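Local atomic coordinates of EmGH1 (Erythrobacter marinus, PDB entry 5Z87), a protein that is a family 3 glycoside hydrolase that probably cleaves beta-glucosidic bonds in short sugars such as cellobiose. Residues R690-V695 with V738-F743; V707-R712 with I768-D773; G674-E679 with Q778-T783; A152-M157 with F728-L733; G684-L689 with L745-F750. One frame throughout, in Å; residues are numbered along the deposited sequence.

Interaction 1 (R690-V695 with V738-F743); sequences RVSVSV and VQVVQF
Val691 and Phe743, Val693 and Val741, and Val695 and Gln739 are the three hydrogen-bonded pairs of an antiparallel ladder, each joined by two backbone bonds. The straightest is Val691 N to Phe743 O, 2.9 Å with 171° at the hydrogen, while Val741 N reaches Val693 O at 2.9 Å from above the carbonyl plane and more bent (146°). At the non-hydrogen-bonded pairs the CA-H groups take part instead: Ser692 CA stands 3.2 Å from Val741 O.

Apolar contacts gather on the face of Val691, Val693, Val695, Val741 and Phe743. With CG anti to its carbonyl carbon (chi1 -60°), Phe743 extends its ring along the ladder, and CE2 meets Val693 CG2 at 4.1 Å, the methyl lying at the ring edge. Further along, Val695 CG1 comes 4.3 Å from Val741 CG2. Beta-branched valines suit such extended backbone, and their methyls face Val707, Ile768 and Ala770 of the other sheet of the sandwich.

The other face is mixed, with serines, a glutamine and the exposed Val740. Ser692 CB rests 3.7 Å from Val740 CG1 and 3.7 Å from Gln742 NE2, whose chain bends at chi2 to swing the amide over the serine. One water accepts from Gln742 NE2 and makes a weak bond to Ser692 OG. Arg690 forms a salt bridge through NE with Glu679, just beyond the neighbouring strand 671-678.

The chemistry is thus two-sided: branched and aromatic groups make one face a core surface, while serines and a glutamine, with one exposed valine among them, leave the other facing water.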
# COMPACT_ATOMS: atom_id res chain seq x y z
N ARG A 690 -25.54 2.94 27.44
CA ARG A 690 -25.78 1.51 27.45
C ARG A 690 -26.51 1.09 26.17
O ARG A 690 -27.42 1.77 25.71
CB ARG A 690 -26.58 1.11 28.69
CG ARG A 690 -25.88 1.51 29.98
CD ARG A 690 -26.32 0.64 31.14
NE ARG A 690 -27.65 1.02 31.58
CZ ARG A 690 -28.25 0.55 32.67
NH1 ARG A 690 -27.62 -0.34 33.43
NH2 ARG A 690 -29.47 0.96 32.99
N VAL A 691 -26.07 -0.03 25.60
CA VAL A 691 -26.69 -0.60 24.40
C VAL A 691 -26.85 -2.10 24.61
O VAL A 691 -25.92 -2.77 25.08
CB VAL A 691 -25.84 -0.31 23.15
CG1 VAL A 691 -26.45 -1.00 21.94
CG2 VAL A 691 -25.75 1.19 22.90
N SER A 692 -28.03 -2.63 24.28
CA SER A 692 -28.28 -4.06 24.42
C SER A 692 -28.62 -4.68 23.07
O SER A 692 -29.14 -4.01 22.17
CB SER A 692 -29.42 -4.34 25.39
OG SER A 692 -30.65 -3.94 24.84
N VAL A 693 -28.32 -5.97 22.95
CA VAL A 693 -28.52 -6.75 21.73
C VAL A 693 -29.02 -8.13 22.15
O VAL A 693 -28.31 -8.85 22.85
CB VAL A 693 -27.22 -6.91 20.92
CG1 VAL A 693 -27.50 -7.67 19.61
CG2 VAL A 693 -26.55 -5.58 20.67
N SER A 694 -30.21 -8.51 21.70
CA SER A 694 -30.71 -9.85 21.96
C SER A 694 -30.24 -10.82 20.89
O SER A 694 -30.21 -10.50 19.70
CB SER A 694 -32.24 -9.88 22.05
OG SER A 694 -32.85 -9.68 20.79
N VAL A 695 -29.85 -12.01 21.34
CA VAL A 695 -29.46 -13.10 20.45
C VAL A 695 -30.12 -14.38 20.96
O VAL A 695 -30.13 -14.65 22.16
CB VAL A 695 -27.93 -13.23 20.38
CG1 VAL A 695 -27.35 -13.18 21.77
CG2 VAL A 695 -27.54 -14.52 19.68
N VAL A 738 -32.49 -17.30 24.93
CA VAL A 738 -32.25 -15.91 24.55
C VAL A 738 -31.35 -15.27 25.60
O VAL A 738 -31.57 -15.44 26.80
CB VAL A 738 -33.57 -15.12 24.44
CG1 VAL A 738 -33.28 -13.65 24.15
CG2 VAL A 738 -34.48 -15.71 23.38
N GLN A 739 -30.36 -14.50 25.15
CA GLN A 739 -29.64 -13.62 26.05
C GLN A 739 -29.64 -12.19 25.51
O GLN A 739 -29.57 -11.97 24.29
CB GLN A 739 -28.20 -14.09 26.28
CG GLN A 739 -28.10 -15.22 27.29
CD GLN A 739 -26.67 -15.68 27.49
OE1 GLN A 739 -25.73 -14.90 27.36
NE2 GLN A 739 -26.50 -16.97 27.81
N VAL A 740 -29.73 -11.24 26.42
CA VAL A 740 -29.67 -9.82 26.11
C VAL A 740 -28.28 -9.36 26.52
O VAL A 740 -28.01 -9.12 27.71
CB VAL A 740 -30.79 -9.05 26.81
CG1 VAL A 740 -30.76 -7.58 26.45
CG2 VAL A 740 -32.16 -9.66 26.47
N VAL A 741 -27.36 -9.28 25.55
CA VAL A 741 -25.99 -8.86 25.81
C VAL A 741 -25.95 -7.36 26.05
O VAL A 741 -26.59 -6.59 25.32
CB VAL A 741 -25.07 -9.27 24.65
CG1 VAL A 741 -23.66 -8.76 24.88
CG2 VAL A 741 -25.05 -10.76 24.51
N GLN A 742 -25.22 -6.93 27.07
CA GLN A 742 -25.14 -5.52 27.44
C GLN A 742 -23.77 -4.98 27.07
O GLN A 742 -22.75 -5.60 27.38
CB GLN A 742 -25.41 -5.34 28.94
CG GLN A 742 -26.80 -5.80 29.37
CD GLN A 742 -27.87 -4.78 29.03
OE1 GLN A 742 -27.59 -3.61 28.79
NE2 GLN A 742 -29.12 -5.23 29.01
N PHE A 743 -23.75 -3.84 26.39
CA PHE A 743 -22.53 -3.10 26.12
C PHE A 743 -22.63 -1.69 26.69
O PHE A 743 -23.73 -1.16 26.90
CB PHE A 743 -22.25 -3.00 24.61
CG PHE A 743 -22.07 -4.32 23.92
CD1 PHE A 743 -20.85 -4.97 23.94
CD2 PHE A 743 -23.12 -4.90 23.22
CE1 PHE A 743 -20.68 -6.19 23.28
CE2 PHE A 743 -22.95 -6.11 22.57
CZ PHE A 743 -21.73 -6.75 22.60
O HOH W 1 -31.83 -3.74 27.98

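Interaction 2 (V707-R712 with I768-D773); sequences VQLYIR and IMAGPD
A central antiparallel strand pair of the fibronectin type III-like domain brings Tyr710 opposite Met769 and Gln708 opposite Gly771. Each of these hydrogen-bonded pairs is closed by two backbone bonds, the shortest from Met769 N to Tyr710 O at 2.7 Å.

Leu709, Ile711, Ile768 and Ala770 look into the sandwich. Leu709 CG is anti to the backbone N (chi1 -171°), and its CD1 drops onto Ile768 CG2 at 3.7 Å; the small Ala770 lets Val693 of the facing sheet come close.

Met769 and Tyr710 lie on the other face. The flexible thioether bends at chi3 and lays Met769 CE 3.4 Å from Ile711 C and 3.8 Å from Arg712 CB. Tyr710 OH donates to Gln708 OE1 at 2.6 Å, in the plane of the amide carbonyl, which fixes both side chains along one strand. That bond leaves the amide nitrogen to Gly663 O, and Gln708 OE1 lies 3.2 Å from Asp773 CA. Beyond the strand, Asp773 OD1 accepts from the backbone of Gln775 and Asn776.

Paired antiparallel strands with one apolar row turned to a facing sheet are typical of the immunoglobulin-like sandwich of fibronectin type III domains; here the other row is buried too, Tyr710 packing on Phe662 and Leu777.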
# COMPACT_ATOMS: atom_id res chain seq x y z
N VAL A 707 -21.22 -12.00 19.71
CA VAL A 707 -22.00 -10.80 19.44
C VAL A 707 -21.05 -9.62 19.26
O VAL A 707 -20.17 -9.39 20.10
CB VAL A 707 -22.98 -10.56 20.60
CG1 VAL A 707 -23.68 -9.23 20.49
CG2 VAL A 707 -23.98 -11.70 20.67
N GLN A 708 -21.21 -8.87 18.17
CA GLN A 708 -20.23 -7.86 17.77
C GLN A 708 -20.88 -6.48 17.64
O GLN A 708 -21.91 -6.33 16.97
CB GLN A 708 -19.54 -8.25 16.46
CG GLN A 708 -18.80 -9.58 16.57
CD GLN A 708 -18.34 -10.16 15.24
OE1 GLN A 708 -17.97 -9.43 14.30
NE2 GLN A 708 -18.37 -11.48 15.15
N LEU A 709 -20.26 -5.48 18.27
CA LEU A 709 -20.74 -4.10 18.25
C LEU A 709 -19.79 -3.21 17.45
O LEU A 709 -18.57 -3.32 17.59
CB LEU A 709 -20.89 -3.58 19.69
CG LEU A 709 -21.59 -2.22 19.89
CD1 LEU A 709 -23.10 -2.36 19.75
CD2 LEU A 709 -21.25 -1.65 21.25
N TYR A 710 -20.35 -2.34 16.61
CA TYR A 710 -19.59 -1.43 15.76
C TYR A 710 -20.25 -0.06 15.79
O TYR A 710 -21.44 0.07 16.10
CB TYR A 710 -19.54 -1.90 14.29
CG TYR A 710 -18.96 -3.26 14.05
CD1 TYR A 710 -19.72 -4.41 14.26
CD2 TYR A 710 -17.66 -3.42 13.55
CE1 TYR A 710 -19.18 -5.69 14.02
CE2 TYR A 710 -17.12 -4.68 13.30
CZ TYR A 710 -17.89 -5.81 13.53
OH TYR A 710 -17.36 -7.07 13.30
N ILE A 711 -19.47 0.97 15.45
CA ILE A 711 -20.02 2.31 15.33
C ILE A 711 -19.53 2.96 14.05
O ILE A 711 -18.51 2.57 13.47
CB ILE A 711 -19.67 3.21 16.54
CG1 ILE A 711 -18.18 3.51 16.55
CG2 ILE A 711 -20.13 2.58 17.86
CD1 ILE A 711 -17.84 4.87 17.08
N ARG A 712 -20.28 3.96 13.60
CA ARG A 712 -19.87 4.85 12.52
C ARG A 712 -20.14 6.28 12.97
O ARG A 712 -21.26 6.62 13.33
CB ARG A 712 -20.62 4.53 11.22
CG ARG A 712 -20.75 5.70 10.22
CD ARG A 712 -19.43 6.07 9.56
NE ARG A 712 -19.60 7.10 8.53
CZ ARG A 712 -18.60 7.77 7.96
NH1 ARG A 712 -18.85 8.69 7.03
NH2 ARG A 712 -17.35 7.51 8.30
N ILE A 768 -24.91 3.00 15.54
CA ILE A 768 -24.49 1.87 16.36
C ILE A 768 -24.99 0.60 15.69
O ILE A 768 -26.17 0.50 15.35
CB ILE A 768 -25.02 1.99 17.80
CG1 ILE A 768 -24.37 3.17 18.52
CG2 ILE A 768 -24.75 0.71 18.57
CD1 ILE A 768 -25.04 3.52 19.82
N MET A 769 -24.08 -0.35 15.47
CA MET A 769 -24.38 -1.55 14.71
C MET A 769 -24.04 -2.79 15.52
O MET A 769 -23.10 -2.79 16.31
CB MET A 769 -23.62 -1.58 13.38
CG MET A 769 -23.98 -0.43 12.44
SD MET A 769 -22.66 -0.09 11.26
CE MET A 769 -21.63 0.98 12.24
N ALA A 770 -24.82 -3.86 15.32
CA ALA A 770 -24.59 -5.11 16.03
C ALA A 770 -25.02 -6.29 15.17
O ALA A 770 -25.96 -6.19 14.38
CB ALA A 770 -25.32 -5.13 17.38
N GLY A 771 -24.33 -7.40 15.34
CA GLY A 771 -24.59 -8.59 14.56
C GLY A 771 -23.53 -9.64 14.80
O GLY A 771 -22.60 -9.43 15.59
N PRO A 772 -23.65 -10.79 14.14
CA PRO A 772 -22.68 -11.89 14.34
C PRO A 772 -21.38 -11.75 13.56
O PRO A 772 -20.50 -12.62 13.68
CB PRO A 772 -23.47 -13.11 13.86
CG PRO A 772 -24.44 -12.55 12.82
CD PRO A 772 -24.82 -11.20 13.33
N ASP A 773 -21.22 -10.71 12.75
CA ASP A 773 -19.99 -10.43 12.01
C ASP A 773 -20.13 -9.02 11.43
O ASP A 773 -21.19 -8.39 11.54
CB ASP A 773 -19.72 -11.47 10.92
CG ASP A 773 -20.86 -11.60 9.91
OD1 ASP A 773 -21.21 -10.58 9.27
OD2 ASP A 773 -21.39 -12.71 9.74

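Interaction 3 (G674-E679 with Q778-T783); sequences GAPQAE and QETRIT
Thr780 holds OG1 anti to its backbone N (chi1 -173°), which turns the methyl CG2 toward Pro676, while Ile782, with CG2 anti to the carbonyl carbon, presents that methyl to Ala678. The two segments run almost parallel, 10° apart, and belong to facing sheets of the beta-sandwich: 674-679 to the edge strand 671-678 of one, 778-783 to strand 778-784 of the other. Each finds its backbone partners within its own sheet, Gln677 with Ser692 and Thr780 with Ile768, for example. With no clear direct hydrogen bond between them, packing and one bridging water carry the contact.

Pro676 is its centre. The rigid ring, a compact apolar wedge, points at the other strand and sets CD 3.3 Å from Gln778 O and CG 3.8 Å from Glu779 CA. Gln778 O meets the ring at its CD-CG edge, and the Thr780 methyl CG2 lies over one face, 4.0 Å from Pro676 CG. At one end, Ala675 CB touches Gln778 CB at 4.0 Å, two short aliphatic groups near the surface. At the other, Ala678 CB meets Ile782 CG2 at 3.7 Å; an alanine is small enough for this close approach, and Leu689 closes over both methyls from the neighbouring strand.

Threonine serves both chemistries at once, its methyl facing the proline and its hydroxyl turned to water. A single water accepts from Ala678 N at 2.9 Å and stands 2.8 Å from Thr780 OG1.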
# COMPACT_ATOMS: atom_id res chain seq x y z
N GLY A 674 -31.56 -9.57 17.38
CA GLY A 674 -32.30 -8.33 17.33
C GLY A 674 -31.41 -7.16 16.97
O GLY A 674 -30.19 -7.30 16.84
N ALA A 675 -32.04 -6.00 16.79
CA ALA A 675 -31.32 -4.77 16.52
C ALA A 675 -30.71 -4.22 17.81
O ALA A 675 -31.25 -4.46 18.89
CB ALA A 675 -32.25 -3.70 15.91
N PRO A 676 -29.60 -3.48 17.72
CA PRO A 676 -29.08 -2.82 18.92
C PRO A 676 -30.08 -1.79 19.42
O PRO A 676 -30.72 -1.10 18.63
CB PRO A 676 -27.77 -2.17 18.44
CG PRO A 676 -27.98 -1.99 16.95
CD PRO A 676 -28.76 -3.22 16.53
N GLN A 677 -30.24 -1.74 20.74
CA GLN A 677 -31.15 -0.81 21.40
C GLN A 677 -30.33 0.07 22.33
O GLN A 677 -29.71 -0.44 23.27
CB GLN A 677 -32.24 -1.54 22.19
CG GLN A 677 -33.05 -2.55 21.39
CD GLN A 677 -34.44 -2.77 21.99
OE1 GLN A 677 -34.76 -3.86 22.47
NE2 GLN A 677 -35.26 -1.72 21.97
N ALA A 678 -30.32 1.37 22.07
CA ALA A 678 -29.66 2.31 22.95
C ALA A 678 -30.65 2.78 24.00
O ALA A 678 -31.83 2.96 23.71
CB ALA A 678 -29.09 3.51 22.18
N GLU A 679 -30.15 2.97 25.23
CA GLU A 679 -30.99 3.39 26.34
C GLU A 679 -31.52 4.80 26.15
O GLU A 679 -32.60 5.13 26.66
CB GLU A 679 -30.21 3.27 27.65
CG GLU A 679 -30.95 3.71 28.89
CD GLU A 679 -30.23 3.31 30.17
OE1 GLU A 679 -28.98 3.25 30.16
OE2 GLU A 679 -30.91 3.05 31.19
N GLN A 778 -27.54 -5.05 12.16
CA GLN A 778 -28.64 -4.11 12.25
C GLN A 778 -28.15 -2.91 13.05
O GLN A 778 -27.11 -2.96 13.70
CB GLN A 778 -29.88 -4.74 12.88
CG GLN A 778 -30.43 -5.92 12.11
CD GLN A 778 -31.71 -6.47 12.72
OE1 GLN A 778 -31.67 -7.30 13.63
NE2 GLN A 778 -32.85 -6.00 12.24
N GLU A 779 -28.90 -1.81 12.99
CA GLU A 779 -28.36 -0.56 13.47
C GLU A 779 -29.43 0.28 14.16
O GLU A 779 -30.63 0.05 14.02
CB GLU A 779 -27.71 0.24 12.33
CG GLU A 779 -28.59 0.48 11.13
CD GLU A 779 -27.93 1.37 10.08
OE1 GLU A 779 -28.41 2.51 9.89
OE2 GLU A 779 -26.94 0.94 9.44
N THR A 780 -28.95 1.25 14.92
CA THR A 780 -29.76 2.28 15.54
C THR A 780 -28.91 3.54 15.57
O THR A 780 -27.68 3.48 15.44
CB THR A 780 -30.22 1.88 16.94
OG1 THR A 780 -31.14 2.85 17.43
CG2 THR A 780 -29.01 1.77 17.90
N ARG A 781 -29.55 4.69 15.74
CA ARG A 781 -28.86 5.97 15.62
C ARG A 781 -29.04 6.79 16.88
O ARG A 781 -30.16 6.97 17.36
CB ARG A 781 -29.37 6.74 14.42
CG ARG A 781 -28.88 6.17 13.13
CD ARG A 781 -29.59 6.80 11.95
NE ARG A 781 -28.76 6.73 10.77
CZ ARG A 781 -28.58 5.62 10.06
NH1 ARG A 781 -29.19 4.50 10.43
NH2 ARG A 781 -27.79 5.64 9.00
N ILE A 782 -27.94 7.32 17.40
CA ILE A 782 -27.98 8.25 18.51
C ILE A 782 -27.34 9.57 18.08
O ILE A 782 -26.62 9.65 17.08
CB ILE A 782 -27.29 7.68 19.76
CG1 ILE A 782 -25.80 7.46 19.46
CG2 ILE A 782 -27.97 6.39 20.20
CD1 ILE A 782 -24.88 8.05 20.51
N THR A 783 -27.60 10.61 18.87
CA THR A 783 -27.04 11.93 18.65
C THR A 783 -26.22 12.33 19.86
O THR A 783 -26.67 12.19 21.00
CB THR A 783 -28.15 12.96 18.39
OG1 THR A 783 -28.85 12.59 17.21
CG2 THR A 783 -27.58 14.36 18.22
O HOH W 2 -32.07 2.53 20.01

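Interaction 4 (A152-M157 with F728-L733); sequences AFRPDM and FQKVLL
Phe153 leaves helical geometry with a positive phi of 49° just after helix 146-150, and Arg154 follows as the N-cap of helix 155-171, a tight corner that lies against the extended strand at 728-733. The corner belongs to the N-terminal domain, of TIM-barrel type, and the strand is an outermost one of the fibronectin type III-like sandwich, so the contact joins two domains.

The aromatic pair is T-shaped. The edge of Phe153 stands over the face of Phe728, with planes at 82° and centroids 4.9 Å apart; atom CD2 of Phe153 sits above the middle of the Phe728 ring. Pro155, whose ring suits the first turn of a helix, reaches the edge of the same phenyl, CD lying 3.7 Å from Phe728 CE1. Val203 and Val206 of helix 201-216 complete this apolar nest.

Lys730 is long enough to pass the corner and donate from NZ to Ala152 O at 2.8 Å, a carbonyl near the helix end. Its ammonium also binds Ser622 and Glu415. On the way the aliphatic stem crosses that of Arg154 at about a right angle, Lys730 CD to Arg154 CD 3.6 Å. Glu415 pairs with Arg154 too, and so probably screens the two cations from each other. Arg154 in addition grips Asp156 side-on through NE and NH2.

Between the backbones a single water donates to Phe153 O at 2.7 Å and accepts from Lys730 N at 3.0 Å.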
# COMPACT_ATOMS: atom_id res chain seq x y z
N ALA A 152 -10.72 -16.92 18.84
CA ALA A 152 -11.57 -17.42 19.91
C ALA A 152 -12.47 -16.34 20.49
O ALA A 152 -13.54 -16.66 21.02
CB ALA A 152 -10.71 -18.03 21.02
N PHE A 153 -12.06 -15.08 20.41
CA PHE A 153 -12.79 -13.98 21.06
C PHE A 153 -13.09 -14.31 22.52
O PHE A 153 -14.19 -14.07 23.03
CB PHE A 153 -14.06 -13.61 20.28
CG PHE A 153 -13.76 -12.87 19.00
CD1 PHE A 153 -13.27 -13.55 17.89
CD2 PHE A 153 -13.93 -11.49 18.92
CE1 PHE A 153 -12.95 -12.87 16.70
CE2 PHE A 153 -13.62 -10.79 17.74
CZ PHE A 153 -13.13 -11.49 16.62
N ARG A 154 -12.08 -14.87 23.20
CA ARG A 154 -12.17 -15.25 24.62
C ARG A 154 -10.98 -14.64 25.35
O ARG A 154 -10.01 -15.34 25.69
CB ARG A 154 -12.18 -16.77 24.80
CG ARG A 154 -13.45 -17.47 24.36
CD ARG A 154 -14.61 -17.08 25.25
NE ARG A 154 -14.38 -17.47 26.64
CZ ARG A 154 -14.58 -18.69 27.12
NH1 ARG A 154 -15.04 -19.66 26.34
NH2 ARG A 154 -14.34 -18.93 28.40
N PRO A 155 -11.00 -13.33 25.60
CA PRO A 155 -9.85 -12.73 26.29
C PRO A 155 -9.66 -13.26 27.70
O PRO A 155 -8.53 -13.29 28.19
CB PRO A 155 -10.16 -11.22 26.27
CG PRO A 155 -11.60 -11.10 25.87
CD PRO A 155 -11.94 -12.32 25.08
N ASP A 156 -10.74 -13.73 28.35
CA ASP A 156 -10.60 -14.37 29.65
C ASP A 156 -9.71 -15.60 29.56
O ASP A 156 -8.88 -15.85 30.44
CB ASP A 156 -11.97 -14.73 30.22
CG ASP A 156 -12.77 -15.69 29.31
OD1 ASP A 156 -12.57 -15.68 28.07
OD2 ASP A 156 -13.60 -16.45 29.83
N MET A 157 -9.85 -16.38 28.49
CA MET A 157 -8.97 -17.54 28.36
C MET A 157 -7.57 -17.14 27.91
O MET A 157 -6.60 -17.83 28.24
CB MET A 157 -9.58 -18.55 27.39
CG MET A 157 -10.81 -19.25 27.96
SD MET A 157 -11.51 -20.43 26.79
CE MET A 157 -10.11 -21.50 26.46
N PHE A 728 -17.29 -6.67 21.84
CA PHE A 728 -17.73 -8.02 21.48
C PHE A 728 -17.96 -8.83 22.75
O PHE A 728 -17.41 -8.54 23.81
CB PHE A 728 -16.73 -8.73 20.56
CG PHE A 728 -15.42 -9.05 21.21
CD1 PHE A 728 -15.30 -10.12 22.10
CD2 PHE A 728 -14.28 -8.31 20.90
CE1 PHE A 728 -14.07 -10.42 22.69
CE2 PHE A 728 -13.06 -8.62 21.48
CZ PHE A 728 -12.95 -9.68 22.38
N GLN A 729 -18.76 -9.89 22.60
CA GLN A 729 -19.10 -10.77 23.71
C GLN A 729 -19.42 -12.15 23.17
O GLN A 729 -20.40 -12.31 22.45
CB GLN A 729 -20.29 -10.21 24.48
CG GLN A 729 -20.67 -11.03 25.71
CD GLN A 729 -19.51 -11.22 26.65
OE1 GLN A 729 -19.08 -10.27 27.32
NE2 GLN A 729 -18.98 -12.44 26.71
N LYS A 730 -18.60 -13.14 23.49
CA LYS A 730 -18.96 -14.51 23.20
C LYS A 730 -20.04 -14.97 24.17
O LYS A 730 -19.93 -14.74 25.38
CB LYS A 730 -17.74 -15.42 23.27
CG LYS A 730 -17.91 -16.72 22.48
CD LYS A 730 -16.61 -17.47 22.34
CE LYS A 730 -16.52 -18.17 21.01
NZ LYS A 730 -15.25 -18.91 20.84
N VAL A 731 -21.12 -15.55 23.65
CA VAL A 731 -22.21 -16.08 24.47
C VAL A 731 -22.37 -17.56 24.18
O VAL A 731 -22.06 -18.04 23.08
CB VAL A 731 -23.55 -15.35 24.25
CG1 VAL A 731 -23.43 -13.90 24.64
CG2 VAL A 731 -24.02 -15.51 22.81
N LEU A 732 -22.83 -18.29 25.19
CA LEU A 732 -23.17 -19.70 25.08
C LEU A 732 -24.67 -19.82 25.32
O LEU A 732 -25.18 -19.29 26.31
CB LEU A 732 -22.38 -20.54 26.10
CG LEU A 732 -22.83 -22.00 26.29
CD1 LEU A 732 -22.63 -22.83 25.02
CD2 LEU A 732 -22.10 -22.64 27.48
N LEU A 733 -25.37 -20.50 24.41
CA LEU A 733 -26.82 -20.55 24.43
C LEU A 733 -27.30 -21.98 24.21
O LEU A 733 -26.80 -22.68 23.33
CB LEU A 733 -27.45 -19.65 23.34
CG LEU A 733 -27.26 -18.13 23.46
CD1 LEU A 733 -27.87 -17.38 22.24
CD2 LEU A 733 -27.87 -17.65 24.75
O HOH W 3 -15.89 -12.79 24.66

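Interaction 5 (G684-L689 with L745-F750); sequences GLQDRL and LGPEDF
Arg688 lays one face of its guanidinium over the Leu745-Gly746 peptide, with Gly746 N 3.8 Å above the plane and offset toward the rim, and offers its edge to Glu748. Arg688 NH1 donates to Glu748 OE2 at 3.1 Å, nearly straight (165°), in the guanidinium plane and on the syn lone pair. A weak bond runs from NH1 to Glu748 OE1, and the two flat groups are turned 32° against each other. NE forms a salt bridge to Glu744, so the arginine has two acid partners.

The bend at chi3 (65°) folds the arginine back over Gly746, where the lack of a side chain lets the group come so close. Gly746 is the N-cap of the short helix 747-750, and Asp749 OD2 returns to Gly746 N at 2.9 Å, a bond from the N3 side chain to the N-cap N-H as in one half of a capping box; glycine cannot supply the other half. Pro747 opens the helix, a place that needs no N-H donor, and packs CG 3.6 Å from Gln686 O, against the type I turn 684-687.

Beyond this turn, Leu689 and Leu745 begin the antiparallel ladder of the sandwich as a hydrogen-bonded pair, Leu689 N to Leu745 O at 2.7 Å. Inside, Leu689 CD2 lies 4.2 Å from Phe750 CZ, next to Ile782.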
# COMPACT_ATOMS: atom_id res chain seq x y z
N GLY A 684 -25.00 13.50 26.10
CA GLY A 684 -24.00 14.54 26.07
C GLY A 684 -22.63 14.03 25.65
O GLY A 684 -22.35 12.83 25.71
N LEU A 685 -21.75 14.93 25.27
CA LEU A 685 -20.46 14.59 24.75
C LEU A 685 -19.64 13.76 25.66
O LEU A 685 -18.87 12.99 25.24
CB LEU A 685 -19.69 15.81 24.33
CG LEU A 685 -20.25 16.78 23.31
CD1 LEU A 685 -19.27 17.87 23.06
CD2 LEU A 685 -20.66 16.14 22.02
N GLN A 686 -19.78 13.94 26.94
CA GLN A 686 -18.99 13.16 27.89
C GLN A 686 -19.75 11.99 28.50
O GLN A 686 -19.18 11.29 29.35
CB GLN A 686 -18.46 14.08 28.99
CG GLN A 686 -17.42 15.06 28.47
CD GLN A 686 -16.29 14.37 27.69
OE1 GLN A 686 -15.71 13.38 28.15
NE2 GLN A 686 -16.00 14.89 26.49
N ASP A 687 -20.98 11.73 28.08
CA ASP A 687 -21.78 10.67 28.68
C ASP A 687 -21.37 9.30 28.17
O ASP A 687 -20.86 9.15 27.06
CB ASP A 687 -23.26 10.88 28.38
CG ASP A 687 -23.82 12.10 29.05
OD1 ASP A 687 -23.11 12.65 29.92
OD2 ASP A 687 -24.95 12.50 28.72
N ARG A 688 -21.62 8.29 29.00
CA ARG A 688 -21.60 6.90 28.59
C ARG A 688 -23.01 6.44 28.22
O ARG A 688 -24.00 7.01 28.70
CB ARG A 688 -21.02 6.01 29.69
CG ARG A 688 -19.63 6.45 30.14
CD ARG A 688 -18.94 5.39 30.97
NE ARG A 688 -18.66 4.18 30.21
CZ ARG A 688 -17.64 4.02 29.38
NH1 ARG A 688 -16.79 5.01 29.16
NH2 ARG A 688 -17.48 2.86 28.75
N LEU A 689 -23.10 5.42 27.38
CA LEU A 689 -24.37 4.96 26.83
C LEU A 689 -24.45 3.44 26.90
O LEU A 689 -23.53 2.74 26.46
CB LEU A 689 -24.53 5.42 25.38
CG LEU A 689 -25.81 4.94 24.67
CD1 LEU A 689 -27.01 5.70 25.21
CD2 LEU A 689 -25.69 5.12 23.17
N LEU A 745 -20.82 2.19 25.90
CA LEU A 745 -19.94 3.01 25.09
C LEU A 745 -19.76 4.37 25.75
O LEU A 745 -20.63 4.84 26.49
CB LEU A 745 -20.50 3.17 23.68
CG LEU A 745 -20.49 1.86 22.89
CD1 LEU A 745 -21.19 2.05 21.57
CD2 LEU A 745 -19.06 1.45 22.69
N GLY A 746 -18.63 5.01 25.47
CA GLY A 746 -18.38 6.34 25.98
C GLY A 746 -17.55 7.21 25.05
O GLY A 746 -17.31 6.89 23.88
N PRO A 747 -17.08 8.35 25.59
CA PRO A 747 -16.30 9.31 24.78
C PRO A 747 -15.12 8.70 24.04
O PRO A 747 -14.85 9.08 22.89
CB PRO A 747 -15.81 10.32 25.82
CG PRO A 747 -16.81 10.24 26.92
CD PRO A 747 -17.22 8.79 26.99
N GLU A 748 -14.39 7.79 24.68
CA GLU A 748 -13.26 7.14 24.04
C GLU A 748 -13.71 6.27 22.88
O GLU A 748 -12.89 5.92 22.03
CB GLU A 748 -12.47 6.31 25.05
CG GLU A 748 -13.16 4.99 25.44
CD GLU A 748 -14.19 5.12 26.60
OE1 GLU A 748 -14.69 6.24 26.86
OE2 GLU A 748 -14.49 4.07 27.23
N ASP A 749 -14.99 5.91 22.83
CA ASP A 749 -15.52 5.09 21.76
C ASP A 749 -16.08 5.93 20.62
O ASP A 749 -15.86 5.61 19.45
CB ASP A 749 -16.61 4.16 22.30
CG ASP A 749 -16.07 3.21 23.35
OD1 ASP A 749 -15.11 2.48 23.04
OD2 ASP A 749 -16.59 3.22 24.48
N PHE A 750 -16.78 7.01 20.96
CA PHE A 750 -17.48 7.84 19.99
C PHE A 750 -16.58 8.86 19.32
O PHE A 750 -16.92 9.34 18.23
CB PHE A 750 -18.63 8.57 20.68
CG PHE A 750 -19.69 7.67 21.21
CD1 PHE A 750 -20.13 6.58 20.48
CD2 PHE A 750 -20.26 7.92 22.46
CE1 PHE A 750 -21.13 5.76 20.97
CE2 PHE A 750 -21.26 7.10 22.96
CZ PHE A 750 -21.70 6.03 22.21

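Interactions 1 and 2 are ladders in the two facing sheets of one sandwich. Their inner side chains interlock, Val693 on Ala770 and Phe743 on Leu709; interaction 2 is the more buried. Interaction 3 joins outer parts of the same sheets without a ladder: each of its strands is bonded to a strand of interaction 1 or 2. Interaction 5 adjoins interaction 1 in sequence and carries its strand pair into a turn and a short helix; its salt bridge lies toward the surface, its leucines in the core. Interaction 4 alone reaches another domain, through rings and a buried lysine, and its strand is bonded to 707-712 of interaction 2.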